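Local atomic coordinates of DNA damage response protein Rtt109, putative (Neosartorya fumigata, PDB entry 5ZB9), a protein that probably transfers an acetyl group from acetyl-CoA to lysine side chains of histones, histone H3 among them. Residues A[80-84]-A[406-410]; A[31-37]-A[50-54]. All blocks are in the same frame, centred on the assembly; numbering follows the deposited sequence.

Interaction 1 (A[80-84]-A[406-410])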
loop_
_atom_site.group_PDB
_atom_site.type_symbol
_atom_site.label_atom_id
_atom_site.label_comp_id
_atom_site.label_asym_id
_atom_site.label_seq_id
_atom_site.Cartn_x
_atom_site.Cartn_y
_atom_site.Cartn_z
ATOM N N VAL A 80 0.732 2.718 -7.561
ATOM C CA VAL A 80 1.905 1.980 -8.014
ATOM C C VAL A 80 2.938 2.952 -8.558
ATOM O O VAL A 80 2.687 3.644 -9.539
ATOM C CB VAL A 80 1.561 0.938 -9.102
ATOM C CG1 VAL A 80 2.792 0.109 -9.454
ATOM C CG2 VAL A 80 0.432 0.032 -8.644
ATOM N N TYR A 81 4.090 3.013 -7.897
ATOM C CA TYR A 81 5.208 3.841 -8.343
ATOM C C TYR A 81 6.238 2.990 -9.068
ATOM O O TYR A 81 6.452 1.831 -8.717
ATOM C CB TYR A 81 5.880 4.548 -7.167
ATOM C CG TYR A 81 4.985 5.457 -6.356
ATOM C CD1 TYR A 81 4.276 4.974 -5.259
ATOM C CD2 TYR A 81 4.867 6.802 -6.666
ATOM C CE1 TYR A 81 3.472 5.806 -4.513
ATOM C CE2 TYR A 81 4.058 7.641 -5.923
ATOM C CZ TYR A 81 3.365 7.140 -4.851
ATOM O OH TYR A 81 2.564 7.980 -4.114
ATOM N N GLY A 82 6.878 3.569 -10.075
ATOM C CA GLY A 82 7.952 2.894 -10.774
ATOM C C GLY A 82 9.153 3.789 -10.998
ATOM O O GLY A 82 9.021 4.927 -11.439
ATOM N N THR A 83 10.327 3.280 -10.651
ATOM C CA THR A 83 11.593 3.847 -11.101
ATOM C C THR A 83 12.333 2.766 -11.882
ATOM O O THR A 83 11.807 1.673 -12.094
ATOM C CB THR A 83 12.486 4.336 -9.935
ATOM O OG1 THR A 83 12.842 3.222 -9.104
ATOM C CG2 THR A 83 11.781 5.398 -9.111
ATOM N N ALA A 84 13.557 3.057 -12.299
ATOM C CA ALA A 84 14.318 2.073 -13.042
ATOM C C ALA A 84 14.638 0.873 -12.159
ATOM O O ALA A 84 14.756 -0.243 -12.657
ATOM C CB ALA A 84 15.580 2.684 -13.591
ATOM N N ALA A 406 12.759 6.767 -20.353
ATOM C CA ALA A 406 11.560 6.168 -19.774
ATOM C C ALA A 406 11.545 4.657 -19.992
ATOM O O ALA A 406 11.287 4.186 -21.102
ATOM C CB ALA A 406 10.307 6.803 -20.364
ATOM N N PHE A 407 11.830 3.910 -18.923
ATOM C CA PHE A 407 11.810 2.442 -18.912
ATOM C C PHE A 407 10.443 1.864 -19.311
ATOM O O PHE A 407 9.465 2.603 -19.458
ATOM C CB PHE A 407 12.194 1.937 -17.520
ATOM C CG PHE A 407 11.348 2.523 -16.425
ATOM C CD1 PHE A 407 10.144 1.929 -16.066
ATOM C CD2 PHE A 407 11.733 3.690 -15.783
ATOM C CE1 PHE A 407 9.348 2.476 -15.076
ATOM C CE2 PHE A 407 10.942 4.245 -14.793
ATOM C CZ PHE A 407 9.746 3.635 -14.440
ATOM N N PHE A 408 10.369 0.542 -19.462
ATOM C CA PHE A 408 9.132 -0.097 -19.918
ATOM C C PHE A 408 8.181 -0.461 -18.774
ATOM O O PHE A 408 8.530 -1.215 -17.862
ATOM C CB PHE A 408 9.443 -1.351 -20.742
ATOM C CG PHE A 408 8.216 -2.037 -21.285
ATOM C CD1 PHE A 408 7.378 -1.383 -22.181
ATOM C CD2 PHE A 408 7.898 -3.333 -20.902
ATOM C CE1 PHE A 408 6.244 -2.009 -22.683
ATOM C CE2 PHE A 408 6.765 -3.964 -21.400
ATOM C CZ PHE A 408 5.938 -3.300 -22.292
ATOM N N TRP A 409 6.970 0.080 -18.844
ATOM C CA TRP A 409 5.944 -0.163 -17.839
ATOM C C TRP A 409 4.835 -1.046 -18.413
ATOM O O TRP A 409 3.951 -0.562 -19.125
ATOM C CB TRP A 409 5.374 1.165 -17.347
ATOM C CG TRP A 409 4.404 1.059 -16.210
ATOM C CD1 TRP A 409 3.224 0.364 -16.188
ATOM C CD2 TRP A 409 4.514 1.699 -14.933
ATOM N NE1 TRP A 409 2.604 0.521 -14.970
ATOM C CE2 TRP A 409 3.376 1.335 -14.182
ATOM C CE3 TRP A 409 5.470 2.538 -14.349
ATOM C CZ2 TRP A 409 3.170 1.784 -12.873
ATOM C CZ3 TRP A 409 5.259 2.984 -13.050
ATOM C CH2 TRP A 409 4.118 2.606 -12.329
ATOM N N PRO A 410 4.874 -2.349 -18.094
ATOM C CA PRO A 410 3.886 -3.313 -18.600
ATOM C C PRO A 410 2.467 -2.998 -18.126
ATOM O O PRO A 410 2.248 -2.802 -16.925
ATOM C CB PRO A 410 4.363 -4.653 -18.018
ATOM C CG PRO A 410 5.796 -4.422 -17.609
ATOM C CD PRO A 410 5.865 -2.985 -17.207
#
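The W409 indole reaches V80 and G82 with the far rim of its six-membered ring. CZ2 of W409 lies 3.8 Å from V80 CG1, and the two side chains cross obliquely. CG of W409 is anti to its backbone N (chi1 -174°), which sends the indole from the loop toward the strand. The backbone meets the indole edge near the ring plane: V80 O is 3.3 Å from W409 CH2, and G82 N is 3.4 Å from W409 CZ3. G82 has no side chain, and this lets the indole come in against the main chain. The phenyl ring of F407 takes the next part of the same segment. Its CZ lies 3.3 Å from G82 O, which sits at the ring edge, near its plane. T83 C lies over one face of this ring, 3.5 Å from F407 CE2. Both aromatics come from the loop between strands 317-324 and 417-419, and they pack on the end of strand 71-82. W409 NE1 also makes a weak hydrogen bond to E53, and T83 O is bonded to R129. The chemistry is aromatic rings against main-chain atoms, with one apolar side-chain pair. The two segments share no hydrogen bonds, so the contact between them rests on van der Waals packing of ring edges and a ring face on the main chain.

Interaction 2 (A[31-37]-A[50-54])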
loop_
_atom_site.group_PDB
_atom_site.type_symbol
_atom_site.label_atom_id
_atom_site.label_comp_id
_atom_site.label_asym_id
_atom_site.label_seq_id
_atom_site.Cartn_x
_atom_site.Cartn_y
_atom_site.Cartn_z
ATOM N N ALA A 31 -3.400 5.848 -16.332
ATOM C CA ALA A 31 -2.179 5.406 -16.993
ATOM C C ALA A 31 -1.010 5.990 -16.235
ATOM O O ALA A 31 -1.159 7.038 -15.601
ATOM C CB ALA A 31 -2.156 5.836 -18.449
ATOM N N PRO A 32 0.146 5.312 -16.275
ATOM C CA PRO A 32 1.332 5.829 -15.586
ATOM C C PRO A 32 1.661 7.235 -16.055
ATOM O O PRO A 32 1.710 7.484 -17.257
ATOM C CB PRO A 32 2.440 4.847 -15.984
ATOM C CG PRO A 32 1.732 3.609 -16.402
ATOM C CD PRO A 32 0.408 4.035 -16.960
ATOM N N SER A 33 1.856 8.150 -15.118
ATOM C CA SER A 33 2.245 9.503 -15.462
ATOM C C SER A 33 3.350 9.943 -14.516
ATOM O O SER A 33 3.452 9.421 -13.407
ATOM C CB SER A 33 1.043 10.449 -15.402
ATOM O OG SER A 33 0.458 10.446 -14.118
ATOM N N PRO A 34 4.194 10.886 -14.960
ATOM C CA PRO A 34 5.333 11.314 -14.147
ATOM C C PRO A 34 4.887 11.855 -12.811
ATOM O O PRO A 34 3.836 12.481 -12.737
ATOM C CB PRO A 34 5.976 12.417 -14.996
ATOM C CG PRO A 34 5.559 12.112 -16.383
ATOM C CD PRO A 34 4.161 11.592 -16.253
ATOM N N CYS A 35 5.669 11.607 -11.768
ATOM C CA CYS A 35 5.334 12.124 -10.453
ATOM C C CYS A 35 6.601 12.493 -9.709
ATOM O O CYS A 35 7.707 12.208 -10.167
ATOM C CB CYS A 35 4.522 11.099 -9.649
ATOM S SG CYS A 35 5.451 9.610 -9.201
ATOM N N VAL A 36 6.427 13.139 -8.563
ATOM C CA VAL A 36 7.545 13.468 -7.696
ATOM C C VAL A 36 8.128 12.174 -7.151
ATOM O O VAL A 36 7.385 11.246 -6.831
ATOM C CB VAL A 36 7.103 14.385 -6.537
ATOM C CG1 VAL A 36 8.267 14.680 -5.612
ATOM C CG2 VAL A 36 6.486 15.675 -7.078
ATOM N N ALA A 37 9.453 12.109 -7.065
ATOM C CA ALA A 37 10.141 10.940 -6.530
ATOM C C ALA A 37 9.704 10.609 -5.097
ATOM O O ALA A 37 9.345 11.498 -4.319
ATOM C CB ALA A 37 11.656 11.152 -6.578
ATOM N N THR A 50 10.443 9.127 -11.900
ATOM C CA THR A 50 9.428 8.293 -11.265
ATOM C C THR A 50 8.063 8.457 -11.929
ATOM O O THR A 50 7.632 9.573 -12.239
ATOM C CB THR A 50 9.311 8.626 -9.751
ATOM O OG1 THR A 50 10.604 8.548 -9.134
ATOM C CG2 THR A 50 8.373 7.661 -9.049
ATOM N N PHE A 51 7.381 7.341 -12.153
ATOM C CA PHE A 51 6.023 7.390 -12.681
ATOM C C PHE A 51 5.057 6.801 -11.669
ATOM O O PHE A 51 5.431 5.936 -10.878
ATOM C CB PHE A 51 5.937 6.644 -14.014
ATOM C CG PHE A 51 6.755 7.274 -15.105
ATOM C CD1 PHE A 51 8.107 6.984 -15.232
ATOM C CD2 PHE A 51 6.175 8.173 -15.994
ATOM C CE1 PHE A 51 8.867 7.575 -16.230
ATOM C CE2 PHE A 51 6.929 8.766 -16.994
ATOM C CZ PHE A 51 8.278 8.465 -17.113
ATOM N N CYS A 52 3.818 7.277 -11.675
ATOM C CA CYS A 52 2.818 6.725 -10.777
ATOM C C CYS A 52 1.562 6.315 -11.525
ATOM O O CYS A 52 1.157 6.963 -12.487
ATOM C CB CYS A 52 2.461 7.721 -9.670
ATOM S SG CYS A 52 1.384 7.004 -8.401
ATOM N N GLU A 53 0.955 5.231 -11.061
ATOM C CA GLU A 53 -0.265 4.691 -11.641
ATOM C C GLU A 53 -1.291 4.531 -10.522
ATOM O O GLU A 53 -1.025 3.845 -9.542
ATOM C CB GLU A 53 0.028 3.354 -12.338
ATOM C CG GLU A 53 -1.176 2.589 -12.889
ATOM C CD GLU A 53 -0.784 1.236 -13.510
ATOM O OE1 GLU A 53 0.425 0.938 -13.567
ATOM O OE2 GLU A 53 -1.677 0.470 -13.946
ATOM N N ASN A 54 -2.445 5.182 -10.647
ATOM C CA ASN A 54 -3.497 5.051 -9.641
ATOM C C ASN A 54 -4.392 3.849 -9.883
ATOM O O ASN A 54 -4.746 3.554 -11.021
ATOM C CB ASN A 54 -4.377 6.298 -9.591
ATOM C CG ASN A 54 -3.604 7.555 -9.272
ATOM O OD1 ASN A 54 -2.524 7.510 -8.688
ATOM N ND2 ASN A 54 -4.163 8.693 -9.652
HETATM O O HOH W 1 9.801 12.094 -11.537
#
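S33 and C52 form an antiparallel hydrogen-bonded pair. S33 N donates to C52 O at 3.0 Å, and C52 N returns a bond to S33 O at 2.8 Å. Both are nearly straight, with N-H...O angles of 162° and 169°. A third backbone bond runs from C35 N to T50 O at 2.9 Å. A water accepts a bond from T50 N, but its link to C35 O is modelled too short and is doubtful. Between the bonded positions, P34 and F51 are a non-hydrogen-bonded pair. CA-H...O contacts add to the backbone pairing. P32 CA lies 3.3 Å from C52 O, and F51 CA approaches S33 O.

Among the apolar contacts, the side chains of P34 and F51 diverge, yet P34 CG still meets F51 CE2 at 3.7 Å. S33, C35, T50 and C52 share one face of the sheet. There C35 SG lies 3.5 Å from T50 CG2 and 3.6 Å from C52 CB. C52 SG is anti to its backbone N (chi1 -172°), which turns it away from C35. C35 SG and C52 SG are 4.9 Å apart, too far for the disulfide seen in another structure of this protein.

Polar ends are held outside the pair. S33 OG bonds to E421 of helix 421-432, and T50 OG1 bonds to E48 O. Strands 22-35 and 50-61 are consecutive in the chain, an antiparallel pair joined by a loop within the acetyltransferase sheet. Strand 71-82 lies on the other side of strand 50-61, and its Y81 touches both C35 and C52.

How the interactions relate
Both interactions reach the same mixed sheet, and strand 50-61 is their meeting point. It pairs with strand 22-35 in interaction 2 and with strand 71-82, which carries residues 80-82 of interaction 1. V80 O lies 2.8 Å from E53 N, and G82 N lies 2.9 Å from F51 O, both probable hydrogen bonds. Interaction 1 is partly buried, with no exposed residue among those that touch. Interaction 2 is a surface contact. Their chemistry differs too: backbone pairing joins two strands in interaction 2, while aromatic packing lays a loop on a strand in interaction 1. That loop also reaches interaction 2, since W409 touches P32 and F51.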